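Local coordinates for uncharacterized protein (Xanthomonas campestris pv. campestris, PDB 3HIU) that is of unknown function but folds as a ferritin-like bundle of helices that, in the crystal, holds a sodium ion, at residues R40-H45 against I138-W143. Numbering follows the deposited sequence. Where two conformers were deposited one is given.
Sequences RRIEQH and IEMAEW. With EDO (1,2-ethanediol), chain N.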
loop_
_atom_site.group_PDB
_atom_site.type_symbol
_atom_site.label_atom_id
_atom_site.label_comp_id
_atom_site.label_asym_id
_atom_site.label_seq_id
_atom_site.Cartn_x
_atom_site.Cartn_y
_atom_site.Cartn_z
ATOM N N ARG B 40 14.100 -7.905 13.544
ATOM C CA ARG B 40 14.025 -7.198 14.813
ATOM C C ARG B 40 12.910 -6.142 14.754
ATOM O O ARG B 40 12.155 -5.963 15.714
ATOM C CB ARG B 40 15.370 -6.523 15.118
ATOM C CG ARG B 40 15.566 -6.100 16.569
ATOM C CD ARG B 40 16.261 -4.731 16.699
ATOM N NE ARG B 40 17.656 -4.727 16.258
ATOM C CZ ARG B 40 18.556 -3.834 16.658
ATOM N NH1 ARG B 40 18.208 -2.884 17.520
ATOM N NH2 ARG B 40 19.806 -3.894 16.213
ATOM N N ARG B 41 12.806 -5.449 13.620
ATOM C CA ARG B 41 11.836 -4.367 13.482
ATOM C C ARG B 41 10.394 -4.890 13.464
ATOM O O ARG B 41 9.532 -4.426 14.205
ATOM C CB ARG B 41 12.120 -3.535 12.224
ATOM C CG ARG B 41 11.703 -2.069 12.369
ATOM C CD ARG B 41 10.830 -1.884 13.609
ATOM N NE ARG B 41 10.038 -0.656 13.606
ATOM C CZ ARG B 41 8.938 -0.479 14.335
ATOM N NH1 ARG B 41 8.491 -1.449 15.121
ATOM N NH2 ARG B 41 8.277 0.664 14.274
ATOM N N ILE B 42 10.138 -5.862 12.608
ATOM C CA ILE B 42 8.802 -6.402 12.480
ATOM C C ILE B 42 8.284 -6.934 13.822
ATOM O O ILE B 42 7.121 -6.718 14.175
ATOM C CB ILE B 42 8.774 -7.482 11.407
ATOM C CG1 ILE B 42 9.236 -6.888 10.081
ATOM C CG2 ILE B 42 7.384 -8.057 11.275
ATOM C CD1 ILE B 42 8.248 -5.903 9.501
ATOM N N GLU B 43 9.152 -7.610 14.573
ATOM C CA GLU B 43 8.791 -8.143 15.898
ATOM C C GLU B 43 8.257 -7.042 16.818
ATOM O O GLU B 43 7.221 -7.199 17.464
ATOM C CB GLU B 43 9.991 -8.859 16.552
ATOM C CG GLU B 43 10.179 -10.315 16.112
ATOM C CD GLU B 43 11.594 -10.881 16.361
ATOM O OE1 GLU B 43 12.394 -10.294 17.131
ATOM O OE2 GLU B 43 11.902 -11.939 15.772
ATOM N N GLN B 44 8.974 -5.923 16.852
ATOM C CA GLN B 44 8.576 -4.752 17.622
ATOM C C GLN B 44 7.237 -4.197 17.162
ATOM O O GLN B 44 6.480 -3.648 17.967
ATOM C CB GLN B 44 9.642 -3.668 17.497
ATOM C CG GLN B 44 9.264 -2.330 18.111
ATOM C CD GLN B 44 10.320 -1.271 17.852
ATOM O OE1 GLN B 44 11.388 -1.566 17.310
ATOM N NE2 GLN B 44 10.027 -0.032 18.233
ATOM N N HIS B 45 6.947 -4.322 15.870
ATOM C CA HIS B 45 5.683 -3.806 15.346
ATOM C C HIS B 45 4.519 -4.781 15.527
ATOM O O HIS B 45 3.356 -4.368 15.538
ATOM C CB HIS B 45 5.809 -3.364 13.882
ATOM C CG HIS B 45 4.738 -2.403 13.448
ATOM N ND1 HIS B 45 4.232 -1.427 14.278
ATOM C CD2 HIS B 45 4.097 -2.256 12.265
ATOM C CE1 HIS B 45 3.317 -0.729 13.632
ATOM N NE2 HIS B 45 3.214 -1.213 12.407
ATOM N N ILE B 138 3.480 5.580 9.776
ATOM C CA ILE B 138 4.440 6.397 9.048
ATOM C C ILE B 138 5.867 6.048 9.439
ATOM O O ILE B 138 6.718 5.812 8.580
ATOM C CB ILE B 138 4.186 7.876 9.279
ATOM C CG1 ILE B 138 2.978 8.320 8.442
ATOM C CG2 ILE B 138 5.427 8.676 8.917
ATOM C CD1 ILE B 138 2.442 9.690 8.782
ATOM N N GLU B 139 6.120 6.014 10.744
ATOM C CA GLU B 139 7.418 5.615 11.278
ATOM C C GLU B 139 7.856 4.270 10.687
ATOM O O GLU B 139 8.985 4.111 10.210
ATOM C CB GLU B 139 7.331 5.524 12.809
ATOM C CG GLU B 139 8.639 5.765 13.560
ATOM C CD GLU B 139 9.315 4.484 14.011
ATOM O OE1 GLU B 139 9.637 3.635 13.154
ATOM O OE2 GLU B 139 9.539 4.333 15.229
HETATM N N MSE B 140 6.944 3.294 10.720
HETATM C CA MSE B 140 7.242 1.926 10.276
HETATM C C MSE B 140 7.474 1.843 8.765
HETATM O O MSE B 140 8.436 1.221 8.300
HETATM C CB MSE B 140 6.107 0.988 10.694
HETATM C CG MSE B 140 6.293 -0.483 10.302
HETATM SE SE MSE B 140 7.901 -1.344 11.016
HETATM C CE MSE B 140 7.247 -3.162 11.109
ATOM N N ALA B 141 6.577 2.479 8.015
ATOM C CA ALA B 141 6.665 2.521 6.565
ATOM C C ALA B 141 8.004 3.117 6.163
ATOM O O ALA B 141 8.670 2.630 5.233
ATOM C CB ALA B 141 5.513 3.353 5.999
ATOM N N GLU B 142 8.392 4.177 6.873
ATOM C CA GLU B 142 9.689 4.806 6.667
ATOM C C GLU B 142 10.836 3.842 6.926
ATOM O O GLU B 142 11.846 3.864 6.228
ATOM C CB GLU B 142 9.842 6.023 7.569
ATOM C CG GLU B 142 9.386 7.315 6.943
ATOM C CD GLU B 142 9.929 8.523 7.672
ATOM O OE1 GLU B 142 9.273 9.588 7.630
ATOM O OE2 GLU B 142 11.012 8.408 8.291
ATOM N N TRP B 143 10.684 2.993 7.934
ATOM C CA TRP B 143 11.749 2.056 8.257
ATOM C C TRP B 143 12.036 1.111 7.093
ATOM O O TRP B 143 13.189 0.836 6.775
ATOM C CB TRP B 143 11.419 1.260 9.520
ATOM C CG TRP B 143 12.624 0.554 10.091
ATOM C CD1 TRP B 143 13.399 0.971 11.142
ATOM C CD2 TRP B 143 13.205 -0.683 9.632
ATOM N NE1 TRP B 143 14.413 0.068 11.368
ATOM C CE2 TRP B 143 14.316 -0.951 10.459
ATOM C CE3 TRP B 143 12.884 -1.583 8.611
ATOM C CZ2 TRP B 143 15.113 -2.088 10.288
ATOM C CZ3 TRP B 143 13.674 -2.711 8.449
ATOM C CH2 TRP B 143 14.776 -2.950 9.283
HETATM C C1 EDO N . 14.664 -13.078 16.252
HETATM O O1 EDO N . 14.646 -12.019 17.219
HETATM C C2 EDO N . 15.909 -13.932 16.405
HETATM O O2 EDO N . 16.325 -14.297 15.094
#
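R41 lays CG over the centre of the W143 indole, a CH-pi contact 3.3 Å from the centroid of the five-membered ring and 8° off its normal. Further along the same side chain, the guanidinium stands almost at right angles to that indole, with the selenium of M140, a selenomethionine, over one face and NE2 of Q44 over the other; E139 OE1 and W143 CD1 lie at its edge. The third flat group, the H45 imidazole, carries CB of M140 over one face, with SE reaching it obliquely at 4.5 Å from the ring centroid. Here is a worked case of antiparallel helix packing in a ferritin-like four-helix bundle: the segments 40-45 and 138-143, on helix 36-62 and helix 124-159, run antiparallel at 164°, their axes 11.4 Å apart at closest approach, and long side chains fill the interval. What lets R41 serve two neighbours is a bend at its chi2 (-13°), which folds the chain back after CG has met the indole. This brings R41 NE within 3.4 Å of M140 SE. Its charge is shared unequally. The salt bridge across the helices, from R41 NH2 to E139 OE1 in one of the two conformers of E139, is long and weak as a hydrogen bond, whereas NH1 pairs with E48 one helical turn beyond this segment. E48 is also hydrogen-bonded to H45 ND1, while H45 NE2 is bonded to E137, so both ring nitrogens have carboxylate partners and the imidazole's rotation is fixed. Beside it lies the sodium ion, bound by T49 and Q52. Where M25 of helix 2-28 covers I42, I42 CD1 lies beside the M140 methyl, whose exact position is doubtful; more securely placed, M140 CG sits 3.4 Å from H45 CD2.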